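Local coordinates for RNA silencing suppressor p19 (Carnation Italian ringspot virus, PDB 6BJV), which suppresses RNA silencing in the plant host by binding short interfering RNAs as a homodimer that selects them by duplex length, like a molecular caliper, at residues 26-31 with 68-73. Numbering follows the deposited sequence.
Sequences ITSPFK and VVFKRY
Pro29 CD sits over the middle of the Phe70 ring and Arg72 CG over one face of the Phe30 ring, two CH-pi contacts that join the segments. Pro29 CD is 3.5 Å from the centroid of the Phe70 ring and 13° off the normal, while Ile26 CG1 comes up more loosely at the ring edge, 4.4 Å from Phe70 CE2. The carbonyl oxygen of Thr27 approaches the far end of the same ring obliquely, its O 3.3 Å from Phe70 CZ. On the Phe30 ring, Arg72 CG is shifted toward the rim, with 3.4 Å between Arg72 CG and Phe30 CG; the edge of this ring meets the strand at Phe70, where Phe30 CE2 is 3.8 Å from Phe70 CB. The Arg72 chain bends at its second torsion (chi2 -66°), which brings one guanidinium face against Phe30, whose CB lies over it toward the rim; ring and guanidinium planes are 31° apart. In that position Arg72 NH1 bonds to the carbonyl O of Lys71 at 3.2 Å, NE to the carbonyl of Leu32, and NH2 forms a salt bridge with Glu17, tying the strand to the chain on both sides of 26-31. The loop between helices 7-16 and 39-45 thus packs against 68-75, an outermost strand of the four-stranded antiparallel sheet within this chain. Phe70 and Arg72 point toward the loop, whereas Lys71 between them points away and packs on a phosphate of the bound RNA. Within the loop, Ser28 OG is anti to its own nitrogen and accepts from Phe30 N at 3.2 Å, an ST turn that spans Pro29. Beyond the contact, the Phe30 ring meets Trp63 of the adjacent strand, and Pro29 also touches Ala98 of helix 92-99.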
ATOM      1  N   ILE A  26     -15.320 -20.105  11.303  1.00 89.22           N
ATOM      2  CA  ILE A  26     -14.055 -19.416  11.085  1.00 82.72           C
ATOM      3  C   ILE A  26     -14.230 -17.943  11.428  1.00 80.73           C
ATOM      4  O   ILE A  26     -15.070 -17.248  10.844  1.00 80.37           O
ATOM      5  CB  ILE A  26     -13.566 -19.609   9.642  1.00 77.93           C
ATOM      6  CG1 ILE A  26     -12.191 -18.970   9.460  1.00 72.00           C
ATOM      7  CG2 ILE A  26     -14.566 -19.042   8.628  1.00 77.78           C
ATOM      8  CD1 ILE A  26     -11.467 -19.436   8.218  1.00 67.68           C
ATOM      9  N   THR A  27     -13.444 -17.467  12.387  1.00 60.76           N
ATOM     10  CA  THR A  27     -13.532 -16.077  12.808  1.00 59.34           C
ATOM     11  C   THR A  27     -13.027 -15.166  11.698  1.00 57.48           C
ATOM     12  O   THR A  27     -11.970 -15.415  11.110  1.00 49.35           O
ATOM     13  CB  THR A  27     -12.718 -15.854  14.080  1.00 60.18           C
ATOM     14  OG1 THR A  27     -11.323 -16.002  13.785  1.00 55.92           O
ATOM     15  CG2 THR A  27     -13.119 -16.851  15.167  1.00 66.58           C
ATOM     16  N   SER A  28     -13.785 -14.112  11.410  1.00 53.99           N
ATOM     17  CA  SER A  28     -13.392 -13.147  10.400  1.00 49.80           C
ATOM     18  C   SER A  28     -12.991 -11.825  11.051  1.00 49.51           C
ATOM     19  O   SER A  28     -13.476 -11.492  12.137  1.00 53.14           O
ATOM     20  CB  SER A  28     -14.531 -12.888   9.406  1.00 51.36           C
ATOM     21  OG  SER A  28     -14.173 -11.879   8.479  1.00 48.30           O
ATOM     22  N   PRO A  29     -12.099 -11.054  10.421  1.00 39.65           N
ATOM     23  CA  PRO A  29     -11.790  -9.714  10.939  1.00 43.17           C
ATOM     24  C   PRO A  29     -12.821  -8.658  10.578  1.00 48.27           C
ATOM     25  O   PRO A  29     -12.810  -7.578  11.184  1.00 50.95           O
ATOM     26  CB  PRO A  29     -10.436  -9.397  10.291  1.00 42.09           C
ATOM     27  CG  PRO A  29     -10.446 -10.166   9.016  1.00 39.14           C
ATOM     28  CD  PRO A  29     -11.228 -11.424   9.291  1.00 37.96           C
ATOM     29  N   PHE A  30     -13.707  -8.933   9.623  1.00 47.04           N
ATOM     30  CA  PHE A  30     -14.702  -7.965   9.187  1.00 49.98           C
ATOM     31  C   PHE A  30     -15.974  -8.090  10.016  1.00 50.18           C
ATOM     32  O   PHE A  30     -16.337  -9.175  10.475  1.00 48.49           O
ATOM     33  CB  PHE A  30     -15.036  -8.162   7.708  1.00 51.33           C
ATOM     34  CG  PHE A  30     -13.891  -7.872   6.781  1.00 52.66           C
ATOM     35  CD1 PHE A  30     -13.487  -6.570   6.545  1.00 54.95           C
ATOM     36  CD2 PHE A  30     -13.228  -8.901   6.134  1.00 50.58           C
ATOM     37  CE1 PHE A  30     -12.437  -6.299   5.688  1.00 54.80           C
ATOM     38  CE2 PHE A  30     -12.177  -8.636   5.277  1.00 49.98           C
ATOM     39  CZ  PHE A  30     -11.783  -7.333   5.053  1.00 52.21           C
ATOM     40  N   LYS A  31     -16.656  -6.958  10.194  1.00 66.64           N
ATOM     41  CA  LYS A  31     -17.928  -6.915  10.902  1.00 65.99           C
ATOM     42  C   LYS A  31     -19.117  -6.714   9.973  1.00 67.21           C
ATOM     43  O   LYS A  31     -20.260  -6.722  10.444  1.00 67.20           O
ATOM     44  CB  LYS A  31     -17.912  -5.800  11.954  1.00 66.23           C
ATOM     45  CG  LYS A  31     -16.802  -5.932  12.986  1.00 65.04           C
ATOM     46  CD  LYS A  31     -16.944  -4.906  14.104  1.00 65.10           C
ATOM     47  CE  LYS A  31     -18.011  -5.310  15.113  1.00 65.78           C
ATOM     48  NZ  LYS A  31     -17.612  -6.509  15.906  1.00 64.74           N
ATOM     49  N   VAL A  68      -3.750 -16.773   5.252  1.00 49.50           N
ATOM     50  CA  VAL A  68      -5.159 -16.813   5.630  1.00 49.15           C
ATOM     51  C   VAL A  68      -5.752 -15.461   5.245  1.00 45.12           C
ATOM     52  O   VAL A  68      -5.632 -14.480   5.985  1.00 44.78           O
ATOM     53  CB  VAL A  68      -5.335 -17.109   7.122  1.00 51.93           C
ATOM     54  CG1 VAL A  68      -6.805 -17.315   7.455  1.00 52.71           C
ATOM     55  CG2 VAL A  68      -4.515 -18.329   7.526  1.00 56.34           C
ATOM     56  N   VAL A  69      -6.409 -15.408   4.089  1.00 42.14           N
ATOM     57  CA  VAL A  69      -6.814 -14.154   3.462  1.00 38.60           C
ATOM     58  C   VAL A  69      -8.330 -14.037   3.503  1.00 38.17           C
ATOM     59  O   VAL A  69      -9.044 -14.977   3.131  1.00 39.89           O
ATOM     60  CB  VAL A  69      -6.296 -14.066   2.016  1.00 37.39           C
ATOM     61  CG1 VAL A  69      -6.721 -12.755   1.367  1.00 35.10           C
ATOM     62  CG2 VAL A  69      -4.773 -14.211   1.993  1.00 38.11           C
ATOM     63  N   PHE A  70      -8.816 -12.882   3.949  1.00 39.96           N
ATOM     64  CA  PHE A  70     -10.229 -12.542   3.938  1.00 39.48           C
ATOM     65  C   PHE A  70     -10.461 -11.382   2.978  1.00 37.17           C
ATOM     66  O   PHE A  70      -9.572 -10.556   2.756  1.00 36.25           O
ATOM     67  CB  PHE A  70     -10.719 -12.156   5.336  1.00 40.90           C
ATOM     68  CG  PHE A  70     -10.540 -13.234   6.367  1.00 44.26           C
ATOM     69  CD1 PHE A  70      -9.322 -13.405   7.005  1.00 45.63           C
ATOM     70  CD2 PHE A  70     -11.592 -14.067   6.709  1.00 46.92           C
ATOM     71  CE1 PHE A  70      -9.157 -14.393   7.960  1.00 49.66           C
ATOM     72  CE2 PHE A  70     -11.433 -15.055   7.661  1.00 51.54           C
ATOM     73  CZ  PHE A  70     -10.214 -15.218   8.288  1.00 53.06           C
ATOM     74  N   LYS A  71     -11.667 -11.317   2.415  1.00 49.58           N
ATOM     75  CA  LYS A  71     -11.983 -10.308   1.414  1.00 48.40           C
ATOM     76  C   LYS A  71     -13.424  -9.843   1.555  1.00 48.57           C
ATOM     77  O   LYS A  71     -14.323 -10.638   1.842  1.00 49.40           O
ATOM     78  CB  LYS A  71     -11.745 -10.849  -0.001  1.00 48.04           C
ATOM     79  CG  LYS A  71     -10.290 -10.792  -0.429  1.00 47.66           C
ATOM     80  CD  LYS A  71     -10.028 -11.605  -1.682  1.00 47.45           C
ATOM     81  CE  LYS A  71      -8.566 -11.520  -2.082  1.00 47.31           C
ATOM     82  NZ  LYS A  71      -8.238 -12.441  -3.200  1.00 49.37           N
ATOM     83  N   ARG A  72     -13.631  -8.544   1.344  1.00 46.27           N
ATOM     84  CA  ARG A  72     -14.953  -7.939   1.380  1.00 47.28           C
ATOM     85  C   ARG A  72     -15.096  -6.959   0.226  1.00 48.78           C
ATOM     86  O   ARG A  72     -14.129  -6.311  -0.183  1.00 49.06           O
ATOM     87  CB  ARG A  72     -15.213  -7.199   2.702  1.00 47.87           C
ATOM     88  CG  ARG A  72     -15.662  -8.079   3.852  1.00 48.33           C
ATOM     89  CD  ARG A  72     -17.033  -8.673   3.595  1.00 50.52           C
ATOM     90  NE  ARG A  72     -17.520  -9.432   4.743  1.00 53.87           N
ATOM     91  CZ  ARG A  72     -17.054 -10.622   5.102  1.00 54.75           C
ATOM     92  NH1 ARG A  72     -16.075 -11.194   4.411  1.00 52.74           N
ATOM     93  NH2 ARG A  72     -17.561 -11.240   6.160  1.00 57.98           N
ATOM     94  N   TYR A  73     -16.319  -6.859  -0.292  1.00 48.38           N
ATOM     95  CA  TYR A  73     -16.693  -5.826  -1.253  1.00 50.47           C
ATOM     96  C   TYR A  73     -17.913  -5.110  -0.693  1.00 51.92           C
ATOM     97  O   TYR A  73     -18.991  -5.705  -0.589  1.00 52.51           O
ATOM     98  CB  TYR A  73     -16.990  -6.416  -2.632  1.00 50.77           C
ATOM     99  CG  TYR A  73     -17.202  -5.372  -3.706  1.00 52.87           C
ATOM    100  CD1 TYR A  73     -18.374  -4.626  -3.758  1.00 54.36           C
ATOM    101  CD2 TYR A  73     -16.232  -5.132  -4.670  1.00 53.47           C
ATOM    102  CE1 TYR A  73     -18.570  -3.670  -4.737  1.00 55.94           C
ATOM    103  CE2 TYR A  73     -16.421  -4.180  -5.653  1.00 54.89           C
ATOM    104  CZ  TYR A  73     -17.592  -3.452  -5.682  1.00 56.07           C
ATOM    105  OH  TYR A  73     -17.785  -2.503  -6.657  1.00 57.79           O
TER